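Local structure of Non-sulfated chondroitin lyase E66 (Autographa californica nucleopolyhedrovirus, 3VSN) at residues L429-F434 against N439-S444; H139-M144 against N181-H186; I612-I617 against L629-S634; I226-V231 against Y252-N257. The protein is an occlusion-derived virus envelope protein with chondroitin lyase activity, essential for oral infectivity, that may digest the chondroitin sulfate barrier of the host midgut. All blocks are in the same frame, centred on the assembly; numbering follows the deposited sequence.

Overall arrangement
From the N terminus the four contacts close one after another; none nests in or crosses another. Interaction 2 comes first, bringing the start of helix 138-154 against the small hairpin 181-186 across 36 mainly helical residues. Interaction 4 follows within the same helical alpha/alpha toroid, its centre about 22 Å from that of interaction 2, and closes a loop of short strands between 226-231 and 252-257. Interaction 1 is the tightest closure, with four residues joining two strands of a large beta sheet. Interaction 3 closes last, tying helix 614-623 to strand 631-633. Centres of interactions 2 and 3 lie about 59 Å apart, on opposite sides of the chain's centre.

Interaction 1. Residues L429-F434 against N439-S444; sequences LVYAKF and NLQFKS
Y431 and K443 form a non-hydrogen-bonded antiparallel pair, and the lysine lies over one face of the phenol ring. K443 CE comes within 3.4 Å of Y431 CG, a CH-pi contact near the ring's rim. K443 NZ stands 4.5 Å from the Y431 centroid and 3° off the ring normal, which is cation-pi geometry; bends at chi2 (-98°) and chi4 carry the chain over the ring. At the ring's edge, in plane, lies F442 O. On the sheet face that carries Y431, K433, Q441 and K443, a water 2.7 Å from Y431 OH donates to Q441 OE1. On the opposite sheet face, with V430, A432 and F434, F442 reaches V430 and A432 with CE1, while F442 CE2 meets the edge of the F434 ring at 3.7 Å from F434 CE2. The backbones set this register: V430 N bonds to S444 O at 2.8 Å. S444 N returns a bond to V430 O at 2.7 Å, and A432 and F442 form a longer reciprocal pair. Further out, E574 forms a salt bridge with K443 NZ, and Y590 meets the Y431 ring edge-to-face. Strand axes at 177° and a four-residue connection define a beta hairpin, within an antiparallel sheet of the lyase's beta-sandwich part.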
loop_
_atom_site.group_PDB
_atom_site.type_symbol
_atom_site.label_atom_id
_atom_site.label_comp_id
_atom_site.label_asym_id
_atom_site.label_seq_id
_atom_site.Cartn_x
_atom_site.Cartn_y
_atom_site.Cartn_z
ATOM N N LEU A 429 16.293 -10.470 2.196
ATOM C CA LEU A 429 16.735 -11.463 3.166
ATOM C C LEU A 429 16.264 -11.021 4.541
ATOM O O LEU A 429 16.674 -9.963 5.026
ATOM C CB LEU A 429 18.262 -11.577 3.144
ATOM C CG LEU A 429 18.937 -12.503 4.161
ATOM C CD1 LEU A 429 18.442 -13.935 4.028
ATOM C CD2 LEU A 429 20.452 -12.431 4.010
ATOM N N VAL A 430 15.403 -11.829 5.155
ATOM C CA VAL A 430 14.763 -11.475 6.418
ATOM C C VAL A 430 15.102 -12.497 7.498
ATOM O O VAL A 430 14.997 -13.703 7.276
ATOM C CB VAL A 430 13.222 -11.402 6.277
ATOM C CG1 VAL A 430 12.569 -11.049 7.612
ATOM C CG2 VAL A 430 12.814 -10.402 5.200
ATOM N N TYR A 431 15.518 -11.995 8.656
ATOM C CA TYR A 431 15.653 -12.798 9.864
ATOM C C TYR A 431 14.684 -12.190 10.857
ATOM O O TYR A 431 14.810 -11.018 11.221
ATOM C CB TYR A 431 17.090 -12.729 10.390
ATOM C CG TYR A 431 17.387 -13.488 11.682
ATOM C CD1 TYR A 431 16.631 -14.601 12.076
ATOM C CD2 TYR A 431 18.465 -13.109 12.485
ATOM C CE1 TYR A 431 16.927 -15.289 13.249
ATOM C CE2 TYR A 431 18.770 -13.791 13.653
ATOM C CZ TYR A 431 18.001 -14.878 14.030
ATOM O OH TYR A 431 18.313 -15.547 15.193
ATOM N N ALA A 432 13.703 -12.983 11.271
ATOM C CA ALA A 432 12.638 -12.485 12.129
ATOM C C ALA A 432 12.266 -13.482 13.215
ATOM O O ALA A 432 12.396 -14.696 13.030
ATOM C CB ALA A 432 11.420 -12.127 11.293
ATOM N N LYS A 433 11.830 -12.952 14.354
ATOM C CA LYS A 433 11.241 -13.755 15.419
ATOM C C LYS A 433 10.090 -12.973 16.047
ATOM O O LYS A 433 10.229 -11.784 16.354
ATOM C CB LYS A 433 12.286 -14.153 16.468
ATOM C CG LYS A 433 11.772 -15.141 17.510
ATOM C CD LYS A 433 12.860 -15.556 18.488
ATOM C CE LYS A 433 12.380 -16.668 19.411
ATOM N NZ LYS A 433 13.453 -17.086 20.358
ATOM N N PHE A 434 8.958 -13.648 16.223
ATOM C CA PHE A 434 7.731 -13.012 16.687
ATOM C C PHE A 434 7.216 -13.689 17.958
ATOM O O PHE A 434 6.665 -14.794 17.899
ATOM C CB PHE A 434 6.654 -13.070 15.596
ATOM C CG PHE A 434 7.143 -12.685 14.219
ATOM C CD1 PHE A 434 7.182 -11.351 13.827
ATOM C CD2 PHE A 434 7.533 -13.662 13.302
ATOM C CE1 PHE A 434 7.610 -10.994 12.554
ATOM C CE2 PHE A 434 7.964 -13.312 12.030
ATOM C CZ PHE A 434 8.000 -11.976 11.655
ATOM N N ASN A 439 6.524 -17.643 19.283
ATOM C CA ASN A 439 7.975 -17.548 19.043
ATOM C C ASN A 439 8.414 -18.029 17.656
ATOM O O ASN A 439 9.542 -18.507 17.486
ATOM C CB ASN A 439 8.787 -18.253 20.149
ATOM C CG ASN A 439 9.043 -17.363 21.358
ATOM O OD1 ASN A 439 9.273 -17.858 22.462
ATOM N ND2 ASN A 439 9.021 -16.053 21.153
ATOM N N LEU A 440 7.520 -17.907 16.674
ATOM C CA LEU A 440 7.864 -18.191 15.280
ATOM C C LEU A 440 9.098 -17.406 14.874
ATOM O O LEU A 440 9.179 -16.193 15.091
ATOM C CB LEU A 440 6.704 -17.854 14.334
ATOM C CG LEU A 440 6.978 -17.972 12.825
ATOM C CD1 LEU A 440 7.085 -19.428 12.381
ATOM C CD2 LEU A 440 5.901 -17.242 12.041
ATOM N N GLN A 441 10.060 -18.112 14.293
ATOM C CA GLN A 441 11.248 -17.490 13.728
ATOM C C GLN A 441 11.539 -18.109 12.369
ATOM O O GLN A 441 11.119 -19.237 12.092
ATOM C CB GLN A 441 12.451 -17.658 14.661
ATOM C CG GLN A 441 12.896 -19.101 14.863
ATOM C CD GLN A 441 14.178 -19.201 15.662
ATOM O OE1 GLN A 441 15.256 -18.877 15.166
ATOM N NE2 GLN A 441 14.067 -19.652 16.903
ATOM N N PHE A 442 12.241 -17.360 11.521
ATOM C CA PHE A 442 12.711 -17.891 10.245
ATOM C C PHE A 442 13.812 -17.040 9.631
ATOM O O PHE A 442 13.997 -15.875 9.995
ATOM C CB PHE A 442 11.554 -18.082 9.239
ATOM C CG PHE A 442 10.729 -16.839 8.985
ATOM C CD1 PHE A 442 11.249 -15.765 8.264
ATOM C CD2 PHE A 442 9.410 -16.763 9.433
ATOM C CE1 PHE A 442 10.483 -14.630 8.021
ATOM C CE2 PHE A 442 8.636 -15.634 9.184
ATOM C CZ PHE A 442 9.172 -14.567 8.477
ATOM N N LYS A 443 14.548 -17.648 8.707
ATOM C CA LYS A 443 15.331 -16.901 7.736
ATOM C C LYS A 443 14.582 -17.016 6.415
ATOM O O LYS A 443 14.209 -18.114 6.005
ATOM C CB LYS A 443 16.743 -17.474 7.617
ATOM C CG LYS A 443 17.617 -17.289 8.855
ATOM C CD LYS A 443 18.538 -16.082 8.725
ATOM C CE LYS A 443 19.312 -15.796 10.008
ATOM N NZ LYS A 443 20.331 -16.825 10.361
ATOM N N SER A 444 14.338 -15.879 5.769
ATOM C CA SER A 444 13.527 -15.841 4.556
ATOM C C SER A 444 14.321 -15.221 3.417
ATOM O O SER A 444 14.857 -14.121 3.561
ATOM C CB SER A 444 12.239 -15.047 4.802
ATOM O OG SER A 444 11.503 -14.865 3.602
HETATM O O HOH W 1 16.441 -16.862 16.557
#

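Interaction 2. Residues H139-M144 against N181-H186; sequences HFTITM and NSMGWH
The F140 ring is met obliquely by the methyl CE of M183; within F140, this methyl comes nearest to CB, at 3.8 Å from F140 CB. Beyond CB the phenylalanine leads away from the 181-186 hairpin, stacking on F78 and meeting W131 edge-to-face. M183 bends at chi3 (-62°), and its CE also lies 3.7 Å from T141 OG1. At the polar centre of the contact the hydroxyls T141 OG1 and S182 OG are 2.7 Å apart; whether the threonine proton goes to S182 OG or to a water is not settled. That water, 2.7 Å from T141 OG1, donates to S182 O at 3.0 Å, and S182 OG is bonded to Y175 O. With its CG2 anti to the backbone nitrogen, T141 also presses this methyl on the serine, and the 3.5 Å between T141 CG2 and S182 CB marks tight packing. S182 is held as the first corner of a type I' turn, where its N and O both bond with W185. On the helix side the backbone widens into a pi-type turn, with M144 N bonded to H139 O at 2.8 Å. Helix 189-205 touches T141 through M195 and I142 through the catalytic N191, whose side chain is about 6 Å from that of T141; helix 75-93 packs on F140 and M144.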
loop_
_atom_site.group_PDB
_atom_site.type_symbol
_atom_site.label_atom_id
_atom_site.label_comp_id
_atom_site.label_asym_id
_atom_site.label_seq_id
_atom_site.Cartn_x
_atom_site.Cartn_y
_atom_site.Cartn_z
ATOM N N HIS A 139 -19.518 15.120 8.188
ATOM C CA HIS A 139 -20.045 15.492 6.877
ATOM C C HIS A 139 -20.394 16.950 6.733
ATOM O O HIS A 139 -20.506 17.455 5.616
ATOM C CB HIS A 139 -21.207 14.587 6.491
ATOM C CG HIS A 139 -20.777 13.186 6.134
ATOM N ND1 HIS A 139 -21.183 12.104 6.820
ATOM C CD2 HIS A 139 -19.930 12.721 5.130
ATOM C CE1 HIS A 139 -20.634 11.000 6.277
ATOM N NE2 HIS A 139 -19.865 11.381 5.245
ATOM N N PHE A 140 -20.538 17.645 7.858
ATOM C CA PHE A 140 -20.802 19.083 7.839
ATOM C C PHE A 140 -19.530 19.898 7.604
ATOM O O PHE A 140 -19.558 20.916 6.910
ATOM C CB PHE A 140 -21.504 19.522 9.131
ATOM C CG PHE A 140 -22.814 18.825 9.369
ATOM C CD1 PHE A 140 -23.957 19.210 8.676
ATOM C CD2 PHE A 140 -22.902 17.771 10.274
ATOM C CE1 PHE A 140 -25.168 18.560 8.885
ATOM C CE2 PHE A 140 -24.107 17.121 10.490
ATOM C CZ PHE A 140 -25.241 17.514 9.795
ATOM N N THR A 141 -18.421 19.435 8.178
ATOM C CA THR A 141 -17.132 20.121 8.098
ATOM C C THR A 141 -16.308 19.689 6.878
ATOM O O THR A 141 -15.624 20.509 6.252
ATOM C CB THR A 141 -16.318 19.870 9.387
ATOM O OG1 THR A 141 -16.977 20.492 10.494
ATOM C CG2 THR A 141 -14.912 20.418 9.276
ATOM N N ILE A 142 -16.378 18.401 6.550
ATOM C CA ILE A 142 -15.514 17.814 5.524
ATOM C C ILE A 142 -16.215 17.740 4.170
ATOM O O ILE A 142 -15.790 18.390 3.215
ATOM C CB ILE A 142 -14.978 16.420 5.952
ATOM C CG1 ILE A 142 -14.230 16.502 7.295
ATOM C CG2 ILE A 142 -14.095 15.801 4.868
ATOM C CD1 ILE A 142 -13.077 17.490 7.336
ATOM N N THR A 143 -17.295 16.967 4.100
ATOM C CA THR A 143 -17.949 16.672 2.826
ATOM C C THR A 143 -18.787 17.833 2.282
ATOM O O THR A 143 -18.732 18.135 1.089
ATOM C CB THR A 143 -18.808 15.398 2.922
ATOM O OG1 THR A 143 -18.112 14.416 3.702
ATOM C CG2 THR A 143 -19.078 14.826 1.537
ATOM N N MET A 144 -19.550 18.485 3.152
ATOM C CA MET A 144 -20.448 19.559 2.716
ATOM C C MET A 144 -19.751 20.747 2.028
ATOM O O MET A 144 -20.213 21.188 0.979
ATOM C CB MET A 144 -21.341 20.037 3.863
ATOM C CG MET A 144 -22.467 20.961 3.423
ATOM S SD MET A 144 -23.366 21.625 4.835
ATOM C CE MET A 144 -22.175 22.800 5.485
ATOM N N ASN A 181 -10.932 25.801 11.162
ATOM C CA ASN A 181 -11.979 25.919 12.170
ATOM C C ASN A 181 -13.355 25.695 11.567
ATOM O O ASN A 181 -13.682 26.256 10.521
ATOM C CB ASN A 181 -11.921 27.287 12.857
ATOM C CG ASN A 181 -10.671 27.469 13.698
ATOM O OD1 ASN A 181 -10.589 26.977 14.821
ATOM N ND2 ASN A 181 -9.698 28.196 13.165
ATOM N N SER A 182 -14.151 24.862 12.228
ATOM C CA SER A 182 -15.525 24.617 11.813
ATOM C C SER A 182 -16.392 24.270 13.010
ATOM O O SER A 182 -16.042 23.395 13.806
ATOM C CB SER A 182 -15.589 23.498 10.772
ATOM O OG SER A 182 -16.929 23.224 10.394
ATOM N N MET A 183 -17.520 24.974 13.126
ATOM C CA MET A 183 -18.525 24.748 14.172
ATOM C C MET A 183 -17.928 24.690 15.585
ATOM O O MET A 183 -18.305 23.843 16.396
ATOM C CB MET A 183 -19.364 23.498 13.864
ATOM C CG MET A 183 -19.865 23.421 12.425
ATOM S SD MET A 183 -21.073 22.120 12.100
ATOM C CE MET A 183 -20.135 20.639 12.472
ATOM N N GLY A 184 -16.993 25.596 15.863
ATOM C CA GLY A 184 -16.399 25.726 17.196
ATOM C C GLY A 184 -15.236 24.796 17.503
ATOM O O GLY A 184 -14.730 24.785 18.626
ATOM N N TRP A 185 -14.807 24.019 16.509
ATOM C CA TRP A 185 -13.683 23.098 16.674
ATOM C C TRP A 185 -12.503 23.464 15.824
ATOM O O TRP A 185 -12.656 23.845 14.661
ATOM C CB TRP A 185 -14.091 21.680 16.313
ATOM C CG TRP A 185 -14.918 20.939 17.334
ATOM C CD1 TRP A 185 -14.544 20.549 18.619
ATOM C CD2 TRP A 185 -16.281 20.416 17.159
ATOM N NE1 TRP A 185 -15.560 19.862 19.238
ATOM C CE2 TRP A 185 -16.628 19.745 18.417
ATOM C CE3 TRP A 185 -17.217 20.447 16.127
ATOM C CZ2 TRP A 185 -17.859 19.135 18.609
ATOM C CZ3 TRP A 185 -18.456 19.829 16.332
ATOM C CH2 TRP A 185 -18.767 19.188 17.543
ATOM N N HIS A 186 -11.308 23.332 16.395
ATOM C CA HIS A 186 -10.072 23.438 15.631
ATOM C C HIS A 186 -9.744 22.088 15.056
ATOM O O HIS A 186 -9.913 21.067 15.724
ATOM C CB HIS A 186 -8.943 23.944 16.519
ATOM C CG HIS A 186 -7.587 23.935 15.853
ATOM N ND1 HIS A 186 -7.215 24.864 14.952
ATOM C CD2 HIS A 186 -6.509 23.068 15.992
ATOM C CE1 HIS A 186 -5.964 24.605 14.535
ATOM N NE2 HIS A 186 -5.533 23.504 15.171
HETATM O O HOH W 2 -15.563 20.628 12.840
#

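Interaction 3. Residues I612-I617 against L629-S634; sequences IPFSVI and LQYSPS
I617 and F614, in the first turn of helix 614-623, meet Y631 of strand 631-633, so this is a helix-to-strand contact in a strand-helix-strand segment near the C terminus. The isoleucine is placed over a face of the tyrosine ring: I617 CG2 lies 4.0 Å from the Y631 centroid and 28° off the ring normal, a CH-pi contact. Its nearest ring atom is Y631 CZ, 3.7 Å from I617 CG2, while the other branch reaches the hydroxyl, with I617 CD1 3.7 Å from Y631 OH. F614 approaches at about a right angle to Y631 and offers its ring edge, F614 CD1 lying 3.7 Å from Y631 OH near the plane of the phenylalanine. The phenol also has a polar link to the helix: a water in the plane of the tyrosine ring is 2.6 Å from Y631 OH and donates to F614 O at 2.9 Å. Y631 holds CG between its backbone nitrogen and carbonyl carbon (chi1 67°), directing the ring across to the helix. P613 occupies the N-cap position, and its carbonyl oxygen accepts weak bonds from V616 N and I617 N. Around the contact, F656 of strand 654-658 meets the Y631 ring edge-to-face and touches I617, and F643 of strand 642-645 does the same for F614 and I617; the helix thus packs against strands of two neighbouring sheets.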
loop_
_atom_site.group_PDB
_atom_site.type_symbol
_atom_site.label_atom_id
_atom_site.label_comp_id
_atom_site.label_asym_id
_atom_site.label_seq_id
_atom_site.Cartn_x
_atom_site.Cartn_y
_atom_site.Cartn_z
ATOM N N ILE A 612 31.661 -2.521 3.753
ATOM C CA ILE A 612 31.694 -3.910 3.273
ATOM C C ILE A 612 33.152 -4.331 3.056
ATOM O O ILE A 612 33.892 -3.641 2.352
ATOM C CB ILE A 612 30.861 -4.100 1.975
ATOM C CG1 ILE A 612 30.821 -5.577 1.551
ATOM C CG2 ILE A 612 31.380 -3.220 0.836
ATOM C CD1 ILE A 612 29.844 -5.868 0.425
ATOM N N PRO A 613 33.577 -5.452 3.673
ATOM C CA PRO A 613 34.961 -5.903 3.503
ATOM C C PRO A 613 35.239 -6.451 2.104
ATOM O O PRO A 613 34.338 -7.022 1.474
ATOM C CB PRO A 613 35.098 -7.028 4.541
ATOM C CG PRO A 613 33.964 -6.833 5.495
ATOM C CD PRO A 613 32.854 -6.287 4.647
ATOM N N PHE A 614 36.478 -6.279 1.635
ATOM C CA PHE A 614 36.915 -6.863 0.364
ATOM C C PHE A 614 36.629 -8.363 0.343
ATOM O O PHE A 614 36.223 -8.905 -0.688
ATOM C CB PHE A 614 38.420 -6.660 0.122
ATOM C CG PHE A 614 38.830 -5.234 -0.143
ATOM C CD1 PHE A 614 38.258 -4.497 -1.176
ATOM C CD2 PHE A 614 39.837 -4.644 0.614
ATOM C CE1 PHE A 614 38.656 -3.186 -1.418
ATOM C CE2 PHE A 614 40.239 -3.333 0.376
ATOM C CZ PHE A 614 39.646 -2.605 -0.641
ATOM N N SER A 615 36.840 -9.021 1.485
ATOM C CA SER A 615 36.708 -10.481 1.580
ATOM C C SER A 615 35.269 -10.975 1.417
ATOM O O SER A 615 35.044 -12.081 0.913
ATOM C CB SER A 615 37.316 -11.005 2.888
ATOM O OG SER A 615 36.640 -10.487 4.023
ATOM N N VAL A 616 34.303 -10.159 1.837
ATOM C CA VAL A 616 32.886 -10.493 1.667
ATOM C C VAL A 616 32.532 -10.474 0.179
ATOM O O VAL A 616 31.850 -11.375 -0.319
ATOM C CB VAL A 616 31.967 -9.550 2.482
ATOM C CG1 VAL A 616 30.506 -9.703 2.066
ATOM C CG2 VAL A 616 32.120 -9.826 3.972
ATOM N N ILE A 617 33.013 -9.453 -0.523
ATOM C CA ILE A 617 32.819 -9.345 -1.966
ATOM C C ILE A 617 33.464 -10.537 -2.681
ATOM O O ILE A 617 32.826 -11.178 -3.527
ATOM C CB ILE A 617 33.375 -8.004 -2.508
ATOM C CG1 ILE A 617 32.636 -6.826 -1.853
ATOM C CG2 ILE A 617 33.246 -7.936 -4.024
ATOM C CD1 ILE A 617 33.311 -5.479 -2.019
ATOM N N LEU A 629 36.203 -12.114 -10.752
ATOM C CA LEU A 629 35.505 -10.912 -11.229
ATOM C C LEU A 629 36.231 -9.628 -10.848
ATOM O O LEU A 629 36.625 -9.449 -9.695
ATOM C CB LEU A 629 34.077 -10.840 -10.685
ATOM C CG LEU A 629 32.890 -11.383 -11.476
ATOM C CD1 LEU A 629 31.611 -10.872 -10.828
ATOM C CD2 LEU A 629 32.931 -11.008 -12.953
ATOM N N GLN A 630 36.407 -8.750 -11.830
ATOM C CA GLN A 630 36.985 -7.427 -11.609
ATOM C C GLN A 630 35.847 -6.429 -11.463
ATOM O O GLN A 630 34.836 -6.527 -12.161
ATOM C CB GLN A 630 37.887 -7.018 -12.776
ATOM C CG GLN A 630 39.146 -7.861 -12.942
ATOM C CD GLN A 630 40.279 -7.412 -12.042
ATOM O OE1 GLN A 630 40.280 -7.688 -10.844
ATOM N NE2 GLN A 630 41.259 -6.723 -12.621
ATOM N N TYR A 631 36.008 -5.473 -10.556
ATOM C CA TYR A 631 34.927 -4.547 -10.250
ATOM C C TYR A 631 35.424 -3.178 -9.791
ATOM O O TYR A 631 36.576 -3.020 -9.375
ATOM C CB TYR A 631 33.979 -5.159 -9.209
ATOM C CG TYR A 631 34.608 -5.334 -7.850
ATOM C CD1 TYR A 631 35.361 -6.470 -7.547
ATOM C CD2 TYR A 631 34.456 -4.361 -6.866
ATOM C CE1 TYR A 631 35.945 -6.625 -6.302
ATOM C CE2 TYR A 631 35.030 -4.510 -5.618
ATOM C CZ TYR A 631 35.775 -5.640 -5.342
ATOM O OH TYR A 631 36.348 -5.787 -4.103
ATOM N N SER A 632 34.525 -2.205 -9.861
ATOM C CA SER A 632 34.797 -0.827 -9.499
ATOM C C SER A 632 33.603 -0.291 -8.697
ATOM O O SER A 632 32.456 -0.575 -9.049
ATOM C CB SER A 632 34.992 -0.007 -10.778
ATOM O OG SER A 632 35.243 1.353 -10.486
ATOM N N PRO A 633 33.862 0.480 -7.620
ATOM C CA PRO A 633 32.766 1.024 -6.807
ATOM C C PRO A 633 31.977 2.109 -7.542
ATOM O O PRO A 633 32.572 2.955 -8.212
ATOM C CB PRO A 633 33.493 1.626 -5.604
ATOM C CG PRO A 633 34.833 2.010 -6.139
ATOM C CD PRO A 633 35.179 0.938 -7.134
ATOM N N SER A 634 30.653 2.078 -7.412
ATOM C CA SER A 634 29.783 3.065 -8.058
ATOM C C SER A 634 29.242 4.119 -7.086
ATOM O O SER A 634 29.118 5.288 -7.445
ATOM C CB SER A 634 28.620 2.378 -8.781
ATOM O OG SER A 634 29.096 1.532 -9.815
HETATM O O HOH W 3 37.160 -8.115 -3.321
#

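Interaction 4. Residues I226-V231 against Y252-N257; sequences IAFPYV and YGYLIN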
loop_
_atom_site.group_PDB
_atom_site.type_symbol
_atom_site.label_atom_id
_atom_site.label_comp_id
_atom_site.label_asym_id
_atom_site.label_seq_id
_atom_site.Cartn_x
_atom_site.Cartn_y
_atom_site.Cartn_z
ATOM N N ILE A 226 1.122 19.606 5.235
ATOM C CA ILE A 226 1.321 19.000 3.908
ATOM C C ILE A 226 2.773 18.994 3.409
ATOM O O ILE A 226 3.041 18.542 2.289
ATOM C CB ILE A 226 0.426 19.652 2.818
ATOM C CG1 ILE A 226 0.794 21.129 2.616
ATOM C CG2 ILE A 226 -1.052 19.464 3.149
ATOM C CD1 ILE A 226 0.185 21.771 1.386
ATOM N N ALA A 227 3.701 19.501 4.218
ATOM C CA ALA A 227 5.101 19.591 3.793
ATOM C C ALA A 227 5.693 18.204 3.528
ATOM O O ALA A 227 6.416 18.008 2.553
ATOM C CB ALA A 227 5.930 20.349 4.816
ATOM N N PHE A 228 5.336 17.249 4.386
ATOM C CA PHE A 228 5.866 15.879 4.353
ATOM C C PHE A 228 7.393 15.822 4.240
ATOM O O PHE A 228 7.927 15.218 3.306
ATOM C CB PHE A 228 5.171 15.037 3.272
ATOM C CG PHE A 228 3.734 14.728 3.589
ATOM C CD1 PHE A 228 3.411 13.806 4.580
ATOM C CD2 PHE A 228 2.702 15.372 2.913
ATOM C CE1 PHE A 228 2.087 13.526 4.886
ATOM C CE2 PHE A 228 1.378 15.095 3.215
ATOM C CZ PHE A 228 1.069 14.170 4.201
ATOM N N PRO A 229 8.102 16.452 5.199
ATOM C CA PRO A 229 9.557 16.322 5.195
ATOM C C PRO A 229 9.926 14.882 5.542
ATOM O O PRO A 229 9.131 14.186 6.177
ATOM C CB PRO A 229 9.991 17.258 6.326
ATOM C CG PRO A 229 8.833 17.260 7.272
ATOM C CD PRO A 229 7.616 17.176 6.392
ATOM N N TYR A 230 11.099 14.429 5.116
ATOM C CA TYR A 230 11.590 13.128 5.558
ATOM C C TYR A 230 11.817 13.165 7.067
ATOM O O TYR A 230 12.346 14.146 7.596
ATOM C CB TYR A 230 12.887 12.747 4.843
ATOM C CG TYR A 230 12.769 12.613 3.343
ATOM C CD1 TYR A 230 12.102 11.528 2.766
ATOM C CD2 TYR A 230 13.341 13.562 2.497
ATOM C CE1 TYR A 230 12.004 11.401 1.388
ATOM C CE2 TYR A 230 13.248 13.445 1.119
ATOM C CZ TYR A 230 12.579 12.364 0.571
ATOM O OH TYR A 230 12.485 12.245 -0.794
ATOM N N VAL A 231 11.387 12.111 7.755
ATOM C CA VAL A 231 11.638 11.966 9.191
ATOM C C VAL A 231 12.464 10.702 9.421
ATOM O O VAL A 231 12.478 9.811 8.572
ATOM C CB VAL A 231 10.327 11.944 10.026
ATOM C CG1 VAL A 231 9.542 13.238 9.836
ATOM C CG2 VAL A 231 9.457 10.738 9.688
ATOM N N TYR A 252 -0.471 3.317 4.868
ATOM C CA TYR A 252 -0.671 4.303 3.814
ATOM C C TYR A 252 -2.027 5.010 3.847
ATOM O O TYR A 252 -2.266 5.925 3.054
ATOM C CB TYR A 252 -0.413 3.668 2.446
ATOM C CG TYR A 252 1.045 3.735 2.050
ATOM C CD1 TYR A 252 2.010 2.961 2.708
ATOM C CD2 TYR A 252 1.467 4.587 1.032
ATOM C CE1 TYR A 252 3.350 3.032 2.350
ATOM C CE2 TYR A 252 2.800 4.664 0.670
ATOM C CZ TYR A 252 3.736 3.885 1.327
ATOM O OH TYR A 252 5.058 3.962 0.954
ATOM N N GLY A 253 -2.891 4.601 4.778
ATOM C CA GLY A 253 -4.235 5.170 4.911
ATOM C C GLY A 253 -4.281 6.690 4.975
ATOM O O GLY A 253 -5.122 7.314 4.327
ATOM N N TYR A 254 -3.375 7.281 5.753
ATOM C CA TYR A 254 -3.280 8.739 5.884
ATOM C C TYR A 254 -3.015 9.426 4.544
ATOM O O TYR A 254 -3.640 10.443 4.224
ATOM C CB TYR A 254 -2.190 9.113 6.893
ATOM C CG TYR A 254 -2.090 10.591 7.225
ATOM C CD1 TYR A 254 -3.048 11.216 8.026
ATOM C CD2 TYR A 254 -1.024 11.358 6.760
ATOM C CE1 TYR A 254 -2.951 12.565 8.339
ATOM C CE2 TYR A 254 -0.916 12.708 7.074
ATOM C CZ TYR A 254 -1.880 13.305 7.864
ATOM O OH TYR A 254 -1.776 14.649 8.174
ATOM N N LEU A 255 -2.088 8.870 3.770
ATOM C CA LEU A 255 -1.772 9.399 2.446
ATOM C C LEU A 255 -2.895 9.155 1.448
ATOM O O LEU A 255 -3.251 10.058 0.692
ATOM C CB LEU A 255 -0.460 8.814 1.907
ATOM C CG LEU A 255 0.864 9.250 2.537
ATOM C CD1 LEU A 255 2.023 8.674 1.734
ATOM C CD2 LEU A 255 0.980 10.765 2.618
ATOM N N ILE A 256 -3.444 7.940 1.445
ATOM C CA ILE A 256 -4.505 7.564 0.505
ATOM C C ILE A 256 -5.744 8.458 0.642
ATOM O O ILE A 256 -6.309 8.899 -0.366
ATOM C CB ILE A 256 -4.886 6.068 0.626
ATOM C CG1 ILE A 256 -3.751 5.179 0.094
ATOM C CG2 ILE A 256 -6.179 5.763 -0.127
ATOM C CD1 ILE A 256 -3.877 3.713 0.467
ATOM N N ASN A 257 -6.140 8.738 1.883
ATOM C CA ASN A 257 -7.365 9.496 2.160
ATOM C C ASN A 257 -7.340 10.957 1.727
ATOM O O ASN A 257 -8.375 11.513 1.359
ATOM C CB ASN A 257 -7.715 9.425 3.649
ATOM C CG ASN A 257 -8.646 8.283 3.971
ATOM O OD1 ASN A 257 -9.806 8.270 3.551
ATOM N ND2 ASN A 257 -8.146 7.308 4.722
#
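Y254 CE2 comes to the edge of the F228 ring, near its plane, and the two side chains are oblique to each other. Y254 CE2 is equally near two neighbouring atoms, 3.8 Å from F228 CZ and 3.8 Å from F228 CE1. L255 reaches the same ring bond: L255 CD2 is 3.7 Å from F228 CE1, and the leucine and phenylalanine slide past each other in opposite directions. The tyrosine extends toward the ring because its CG is anti to the backbone nitrogen (chi1 -174°). This packing lies in the alpha/alpha toroid, where F228, with a positive phi of 48°, is the first residue to leave the helical conformation after helix 217-225, and Y254, the catalytic proton donor, is in the first turn of helix 253-258, one residue after its start. Its side chain is about 8 Å from those of the proton acceptors H246 and N191. Y243 of strand 243-245 touches both F228 and L255, and M193 and A189 of helix 189-205 touch Y254. In the same first turn, G253 O accepts from N257 N and N257 ND2, each at 3.0 Å, from opposite faces of its carbonyl plane.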